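Local structure of CT263 (Chlamydia trachomatis, 4QAS) at residues R21-L25 with F26-L30; D141-G144 with F145-A148; D174-K177 with N178-K182. The protein probably acts as a nucleosidase of the MTAN family, cleaving a futalosine-type nucleoside in the futalosine pathway of menaquinone synthesis. The protein carries 1 engineered substitution. All coordinates share one frame; numbering follows the deposited sequence. Where two conformers were deposited one is given.

Contact 1: R21-L25 with F26-L30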
loop_
_atom_site.group_PDB
_atom_site.type_symbol
_atom_site.label_atom_id
_atom_site.label_comp_id
_atom_site.label_asym_id
_atom_site.label_seq_id
_atom_site.Cartn_x
_atom_site.Cartn_y
_atom_site.Cartn_z
ATOM N N ARG A 21 -0.433 -5.467 8.143
ATOM C CA ARG A 21 0.065 -5.037 6.834
ATOM C C ARG A 21 -0.251 -3.573 6.563
ATOM O O ARG A 21 0.540 -2.887 5.915
ATOM C CB ARG A 21 -0.429 -5.955 5.719
ATOM C CG ARG A 21 0.027 -7.417 5.860
ATOM C CD ARG A 21 1.538 -7.606 5.923
ATOM N NE ARG A 21 2.223 -6.835 4.916
ATOM C CZ ARG A 21 3.499 -6.516 4.961
ATOM N NH1 ARG A 21 4.280 -7.075 5.864
ATOM N NH2 ARG A 21 4.040 -5.728 4.043
ATOM N N THR A 22 -1.344 -3.048 7.106
ATOM C CA THR A 22 -1.589 -1.616 6.986
ATOM C C THR A 22 -0.545 -0.808 7.743
ATOM O O THR A 22 -0.088 0.235 7.259
ATOM C CB THR A 22 -2.994 -1.281 7.475
ATOM O OG1 THR A 22 -3.951 -1.904 6.599
ATOM C CG2 THR A 22 -3.232 0.217 7.465
ATOM N N LEU A 23 -0.120 -1.285 8.909
ATOM C CA LEU A 23 0.904 -0.592 9.662
ATOM C C LEU A 23 2.242 -0.615 8.943
ATOM O O LEU A 23 3.060 0.276 9.182
ATOM C CB LEU A 23 1.024 -1.188 11.057
ATOM C CG LEU A 23 -0.149 -0.908 12.020
ATOM C CD1 LEU A 23 -0.030 -1.773 13.256
ATOM C CD2 LEU A 23 -0.180 0.553 12.384
ATOM N N SER A 24 2.469 -1.574 8.035
ATOM C CA SER A 24 3.684 -1.581 7.231
ATOM C C SER A 24 3.621 -0.601 6.056
ATOM O O SER A 24 4.658 -0.233 5.527
ATOM C CB SER A 24 3.938 -3.007 6.734
ATOM O OG SER A 24 5.209 -3.103 6.180
ATOM N N LEU A 25 2.433 -0.198 5.627
ATOM C CA LEU A 25 2.298 0.622 4.418
ATOM C C LEU A 25 2.845 2.022 4.575
ATOM O O LEU A 25 3.233 2.634 3.585
ATOM C CB LEU A 25 0.837 0.823 4.086
ATOM C CG LEU A 25 0.025 -0.305 3.562
ATOM C CD1 LEU A 25 -1.367 0.305 3.214
ATOM C CD2 LEU A 25 0.678 -0.917 2.356
ATOM N N PHE A 26 2.812 2.582 5.791
ATOM C CA PHE A 26 3.241 3.940 6.068
ATOM C C PHE A 26 4.220 3.916 7.227
ATOM O O PHE A 26 4.141 3.012 8.078
ATOM C CB PHE A 26 2.044 4.839 6.439
ATOM C CG PHE A 26 0.976 4.866 5.414
ATOM C CD1 PHE A 26 1.095 5.676 4.295
ATOM C CD2 PHE A 26 -0.136 4.100 5.559
ATOM C CE1 PHE A 26 0.104 5.693 3.340
ATOM C CE2 PHE A 26 -1.125 4.115 4.620
ATOM C CZ PHE A 26 -0.999 4.930 3.501
ATOM N N PRO A 27 5.091 4.875 7.309
ATOM C CA PRO A 27 6.066 4.923 8.425
ATOM C C PRO A 27 5.430 5.517 9.680
ATOM O O PRO A 27 5.748 6.616 10.126
ATOM C CB PRO A 27 7.205 5.777 7.845
ATOM C CG PRO A 27 6.533 6.667 6.874
ATOM C CD PRO A 27 5.436 5.865 6.266
ATOM N N PHE A 28 4.492 4.766 10.252
ATOM C CA PHE A 28 3.820 5.179 11.478
ATOM C C PHE A 28 4.806 5.270 12.631
ATOM O O PHE A 28 5.833 4.584 12.666
ATOM C CB PHE A 28 2.778 4.137 11.868
ATOM C CG PHE A 28 1.545 4.126 11.002
ATOM C CD1 PHE A 28 0.538 5.046 11.190
ATOM C CD2 PHE A 28 1.376 3.176 10.020
ATOM C CE1 PHE A 28 -0.588 5.038 10.414
ATOM C CE2 PHE A 28 0.235 3.155 9.244
ATOM C CZ PHE A 28 -0.745 4.079 9.448
ATOM N N SER A 29 4.466 6.104 13.599
ATOM C CA SER A 29 5.165 6.162 14.870
ATOM C C SER A 29 4.145 5.974 15.984
ATOM O O SER A 29 2.951 6.213 15.796
ATOM C CB SER A 29 5.891 7.495 15.037
ATOM O OG SER A 29 4.985 8.578 14.963
ATOM N N LEU A 30 4.619 5.462 17.113
ATOM C CA LEU A 30 3.810 5.386 18.323
ATOM C C LEU A 30 3.902 6.728 19.022
ATOM O O LEU A 30 5.002 7.203 19.298
ATOM C CB LEU A 30 4.357 4.291 19.235
ATOM C CG LEU A 30 3.504 3.980 20.462
ATOM C CD1 LEU A 30 2.188 3.353 20.033
ATOM C CD2 LEU A 30 4.248 3.071 21.427
#

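Contact 2: D141-G144 with F145-A148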
loop_
_atom_site.group_PDB
_atom_site.type_symbol
_atom_site.label_atom_id
_atom_site.label_comp_id
_atom_site.label_asym_id
_atom_site.label_seq_id
_atom_site.Cartn_x
_atom_site.Cartn_y
_atom_site.Cartn_z
ATOM N N ASP A 141 -18.547 -10.938 11.978
ATOM C CA ASP A 141 -17.353 -10.521 12.697
ATOM C C ASP A 141 -17.735 -10.402 14.169
ATOM O O ASP A 141 -18.787 -10.863 14.619
ATOM C CB ASP A 141 -16.744 -9.223 12.144
ATOM C CG ASP A 141 -17.531 -7.975 12.549
ATOM O OD1 ASP A 141 -18.709 -8.085 12.969
ATOM O OD2 ASP A 141 -16.960 -6.843 12.446
ATOM N N MET A 142 -16.895 -9.720 14.940
ATOM C CA MET A 142 -17.186 -9.438 16.337
ATOM C C MET A 142 -17.395 -7.960 16.641
ATOM O O MET A 142 -18.291 -7.626 17.415
ATOM C CB MET A 142 -16.054 -9.978 17.218
ATOM C CG MET A 142 -15.919 -11.502 17.151
ATOM S SD MET A 142 -14.521 -12.181 18.071
ATOM C CE MET A 142 -14.746 -11.372 19.659
ATOM N N GLU A 143 -16.581 -7.061 16.079
ATOM C CA GLU A 143 -16.510 -5.688 16.562
ATOM C C GLU A 143 -17.217 -4.651 15.698
ATOM O O GLU A 143 -17.336 -3.507 16.134
ATOM C CB GLU A 143 -15.033 -5.261 16.711
ATOM C CG GLU A 143 -14.242 -6.083 17.701
ATOM C CD GLU A 143 -14.756 -5.967 19.123
ATOM O OE1 GLU A 143 -15.533 -5.033 19.408
ATOM O OE2 GLU A 143 -14.400 -6.826 19.961
ATOM N N GLY A 144 -17.697 -5.006 14.514
ATOM C CA GLY A 144 -18.198 -3.997 13.596
ATOM C C GLY A 144 -19.348 -3.175 14.141
ATOM O O GLY A 144 -19.351 -1.949 14.038
ATOM N N PHE A 145 -20.356 -3.827 14.725
ATOM C CA PHE A 145 -21.483 -3.040 15.204
ATOM C C PHE A 145 -21.049 -2.097 16.324
ATOM O O PHE A 145 -21.414 -0.923 16.339
ATOM C CB PHE A 145 -22.652 -3.889 15.686
ATOM C CG PHE A 145 -23.816 -3.037 16.077
ATOM C CD1 PHE A 145 -23.905 -2.518 17.349
ATOM C CD2 PHE A 145 -24.789 -2.681 15.153
ATOM C CE1 PHE A 145 -24.920 -1.693 17.695
ATOM C CE2 PHE A 145 -25.830 -1.878 15.492
ATOM C CZ PHE A 145 -25.911 -1.371 16.781
ATOM N N PHE A 146 -20.270 -2.617 17.287
ATOM C CA PHE A 146 -19.754 -1.792 18.366
ATOM C C PHE A 146 -19.085 -0.535 17.828
ATOM O O PHE A 146 -19.338 0.566 18.319
ATOM C CB PHE A 146 -18.770 -2.624 19.194
ATOM C CG PHE A 146 -17.987 -1.823 20.194
ATOM C CD1 PHE A 146 -18.641 -1.213 21.237
ATOM C CD2 PHE A 146 -16.607 -1.671 20.085
ATOM C CE1 PHE A 146 -17.967 -0.464 22.181
ATOM C CE2 PHE A 146 -15.914 -0.915 21.033
ATOM C CZ PHE A 146 -16.604 -0.311 22.079
ATOM N N ILE A 147 -18.258 -0.683 16.791
ATOM C CA ILE A 147 -17.523 0.461 16.269
ATOM C C ILE A 147 -18.475 1.444 15.601
ATOM O O ILE A 147 -18.368 2.652 15.797
ATOM C CB ILE A 147 -16.425 -0.017 15.304
ATOM C CG1 ILE A 147 -15.391 -0.852 16.067
ATOM C CG2 ILE A 147 -15.760 1.182 14.625
ATOM C CD1 ILE A 147 -14.464 -1.664 15.180
ATOM N N ALA A 148 -19.389 0.936 14.759
ATOM C CA ALA A 148 -20.332 1.829 14.082
ATOM C C ALA A 148 -21.178 2.592 15.086
ATOM O O ALA A 148 -21.491 3.775 14.887
ATOM C CB ALA A 148 -21.246 1.043 13.153
HETATM O O HOH W 1 -19.924 -5.484 17.836
#

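Contact 3: D174-K177 with N178-K182. With SO4 (sulfate ion), chain C.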
loop_
_atom_site.group_PDB
_atom_site.type_symbol
_atom_site.label_atom_id
_atom_site.label_comp_id
_atom_site.label_asym_id
_atom_site.label_seq_id
_atom_site.Cartn_x
_atom_site.Cartn_y
_atom_site.Cartn_z
ATOM N N ASP A 174 -9.187 -23.414 10.450
ATOM C CA ASP A 174 -7.764 -23.525 10.148
ATOM C C ASP A 174 -7.341 -22.534 9.077
ATOM O O ASP A 174 -6.221 -22.005 9.120
ATOM C CB ASP A 174 -7.437 -24.945 9.690
ATOM C CG ASP A 174 -7.239 -25.904 10.847
ATOM O OD1 ASP A 174 -6.747 -25.466 11.907
ATOM O OD2 ASP A 174 -7.580 -27.098 10.699
ATOM N N PHE A 175 -8.220 -22.247 8.121
ATOM C CA PHE A 175 -7.861 -21.300 7.074
ATOM C C PHE A 175 -7.580 -19.917 7.654
ATOM O O PHE A 175 -6.618 -19.244 7.256
ATOM C CB PHE A 175 -8.954 -21.215 6.014
ATOM C CG PHE A 175 -8.532 -20.471 4.792
ATOM C CD1 PHE A 175 -7.893 -21.130 3.758
ATOM C CD2 PHE A 175 -8.745 -19.113 4.680
ATOM C CE1 PHE A 175 -7.495 -20.440 2.624
ATOM C CE2 PHE A 175 -8.325 -18.426 3.567
ATOM C CZ PHE A 175 -7.715 -19.087 2.533
ATOM N N LEU A 176 -8.406 -19.472 8.603
ATOM C CA LEU A 176 -8.151 -18.216 9.302
ATOM C C LEU A 176 -6.816 -18.263 10.024
ATOM O O LEU A 176 -6.000 -17.345 9.906
ATOM C CB LEU A 176 -9.295 -17.965 10.291
ATOM C CG LEU A 176 -9.091 -16.833 11.309
ATOM C CD1 LEU A 176 -8.862 -15.479 10.649
ATOM C CD2 LEU A 176 -10.290 -16.776 12.242
ATOM N N LYS A 177 -6.557 -19.351 10.742
ATOM C CA LYS A 177 -5.315 -19.479 11.490
ATOM C C LYS A 177 -4.098 -19.352 10.584
ATOM O O LYS A 177 -3.078 -18.787 10.990
ATOM C CB LYS A 177 -5.306 -20.830 12.197
ATOM C CG LYS A 177 -3.987 -21.172 12.878
ATOM C CD LYS A 177 -4.008 -22.567 13.481
ATOM C CE LYS A 177 -2.742 -22.846 14.277
ATOM N NZ LYS A 177 -2.813 -24.149 14.992
ATOM N N ASN A 178 -4.178 -19.880 9.363
ATOM C CA ASN A 178 -3.017 -20.031 8.497
ATOM C C ASN A 178 -2.858 -18.929 7.463
ATOM O O ASN A 178 -1.852 -18.923 6.745
ATOM C CB ASN A 178 -3.081 -21.367 7.764
ATOM C CG ASN A 178 -2.933 -22.551 8.687
ATOM O OD1 ASN A 178 -2.245 -22.482 9.704
ATOM N ND2 ASN A 178 -3.591 -23.648 8.338
ATOM N N ASN A 179 -3.803 -18.003 7.370
ATOM C CA ASN A 179 -3.783 -17.009 6.299
ATOM C C ASN A 179 -3.826 -15.564 6.796
ATOM O O ASN A 179 -4.200 -14.664 6.042
ATOM C CB ASN A 179 -4.896 -17.304 5.293
ATOM C CG ASN A 179 -4.576 -18.502 4.449
ATOM O OD1 ASN A 179 -3.845 -18.393 3.464
ATOM N ND2 ASN A 179 -5.069 -19.663 4.849
ATOM N N LYS A 180 -3.439 -15.324 8.037
ATOM C CA LYS A 180 -3.571 -13.976 8.584
ATOM C C LYS A 180 -2.744 -12.938 7.838
ATOM O O LYS A 180 -3.210 -11.808 7.672
ATOM C CB LYS A 180 -3.269 -13.948 10.068
ATOM C CG LYS A 180 -4.334 -14.684 10.865
ATOM C CD LYS A 180 -4.139 -14.573 12.359
ATOM C CE LYS A 180 -5.164 -15.434 13.084
ATOM N NZ LYS A 180 -4.703 -15.855 14.428
ATOM N N VAL A 181 -1.572 -13.291 7.324
ATOM C CA VAL A 181 -0.784 -12.308 6.576
ATOM C C VAL A 181 -1.482 -11.945 5.269
ATOM O O VAL A 181 -1.638 -10.754 4.948
ATOM C CB VAL A 181 0.657 -12.800 6.352
ATOM C CG1 VAL A 181 1.414 -11.857 5.397
ATOM C CG2 VAL A 181 1.388 -12.843 7.693
ATOM N N LYS A 182 -1.920 -12.951 4.492
ATOM C CA LYS A 182 -2.629 -12.681 3.241
ATOM C C LYS A 182 -3.867 -11.849 3.489
ATOM O O LYS A 182 -4.186 -10.939 2.717
ATOM C CB LYS A 182 -3.043 -13.999 2.565
ATOM C CG LYS A 182 -1.931 -14.713 1.822
ATOM C CD LYS A 182 -2.486 -15.929 1.087
ATOM C CE LYS A 182 -1.381 -16.753 0.467
ATOM N NZ LYS A 182 -1.918 -17.993 -0.147
HETATM S S SO4 C . -3.084 -16.183 -3.415
HETATM O O1 SO4 C . -3.908 -15.582 -4.464
HETATM O O2 SO4 C . -2.586 -15.128 -2.536
HETATM O O3 SO4 C . -3.884 -17.114 -2.623
HETATM O O4 SO4 C . -1.964 -16.902 -4.021
HETATM O O HOH W 2 -1.574 -16.959 9.757
HETATM O O HOH W 3 -2.650 -17.783 13.630
#

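Contact 1: R21-L25 with F26-L30
Between T22 and F28 the backbone passes from a helical turn, where L25 N donates to T22 O at 3.0 Å, and bends back through an inverse gamma turn centred on P27, whose weak bond runs from F28 N to F26 O (2.8 Å). The fold-back swings the ring of F28 against the helical turn before it. L23 supplies the covering group: its CD2 methyl sits over one face of the F28 ring, 4.2 Å from the ring centroid and 24° off the normal, in a CH-pi contact, the two side chains crossing at about a right angle. With CG of L23 anti to its own carbonyl carbon (chi1 -71°), the branch reaches forward to the ring. Two backbone oxygens meet the same ring at its edge, near its plane: T22 O is 3.5 Å from F28 CE2, and L23 O is 3.5 Å from F28 CD2. F26 is turned differently. Its ring lies against the preceding peptide, with L25 O over one face, while F26 CD2 rests 3.7 Å from L25 CB. No hydrogen bond joins the helical turn to the residues after it, and the fit is one of rings, methyls and carbonyls. L25 O is instead bound by Q185 of the second subunit, and S24 OG pairs with S24 O of that subunit, placing this turn at the dimer interface. Around it, L23 and F28 both pack on V47 of strand 43-49, F26 meets Y195 edge-to-face, and T22 leans on A188 and I191 of helix 180-197, so the turn from helix 16-25 into strand 29-30 is wedged between sheet and C-terminal helix.

Contact 2: D141-G144 with F145-A148
E143 and I147 are joined by the first backbone bond of a helical start, I147 N donating to E143 O at 3.0 Å. One residue on, A148 N reaches G144 O at 3.0 Å, almost straight at 172°. The amides just before these have no earlier helical turn to bind, and each finds a different acceptor. G144 N turns to the carboxylate of D141, a weak capping bond to OD2 of 2.9 Å that is bent to 127°; G144, lacking a side chain, lets OD2 come close beside its CA. F145 N is taken by the hydroxyl of S124. F146 N donates a hydrogen bond to a water 2.9 Å away, and that water donates in turn to M142 O at 2.7 Å, bridging the loop to the first turn. D141 is itself well held: OD2 also forms a salt bridge with K162, and OD1 pairs with S124, so strand, loop and helix start share one polar network. E143 bends at its second torsion and runs beside F146, pointing the same way. Its OE1 lies 3.6 Å from F146 CD2, approaching obliquely, with the carboxylate and ring planes 77° apart. The aliphatic CB of E143 rests against the CD1 methyl of I147. A side-chain-capped helix start of this kind follows strand 139-141 here, and its Met-Glu-Gly sequence matches the segment that, in MTAN relatives, contributes to the ribose side of the nucleoside pocket, a role probably kept in CT263.

Contact 3: D174-K177 with N178-K182
The carboxamide of N179 lies flat over one face of the F175 ring, the two planes 21° apart, with ND2 3.2 Å above the ring plane and over its centre. The same nitrogen is tied at the edge of the amide: it donates to F175 O at 2.9 Å and 163°, on a carbonyl lone pair, with the acceptor in the amide plane. Bond and stack thus fix the amide's rotation together, and a chi2 of -82° sets it across the ring. Behind this pair, N178 N closes the helical turn on D174 O at 3.0 Å, and N179 N makes a weak, long bond to L176 O. L176 O is also brushed by the chain of K180, whose CG comes within 3.3 Å. K177 O accepts from two waters: one is bound by K180 N, the other by K180 NZ at 2.9 Å, so the extended lysine is linked to the helix end twice through solvent. Farther along, K182 NZ bonds a sulfate, probably from the crystallisation liquor, which also binds E41 N of the second subunit. L176 turns to F77 and the engineered N166. The whole forms a tight helix-helix junction: N179 stands at the N-cap position of helix 180-197, yet its side chain reaches back to a carbonyl in the last turn of helix 173-178.

How the contacts relate
From the N terminus the three contacts follow in series, each a local turn that closes on itself; none nests in or crosses another. Contact 1 takes helix 16-25 into strand 29-30, contact 2 takes strand 139-141 into helix 144-153, and contact 3 joins helix 173-178 to helix 180-197. Contacts 1 and 3 meet, R21 CG lying 3.8 Å from V181 O, because helix 180-197 runs beside helix 16-25. Both also face the second subunit, where V181 packs on P27 of the partner chain. Contact 2 stays nearer the chain's centre, its own centre about 23 Å from that of contact 1 and 21 Å from that of contact 3.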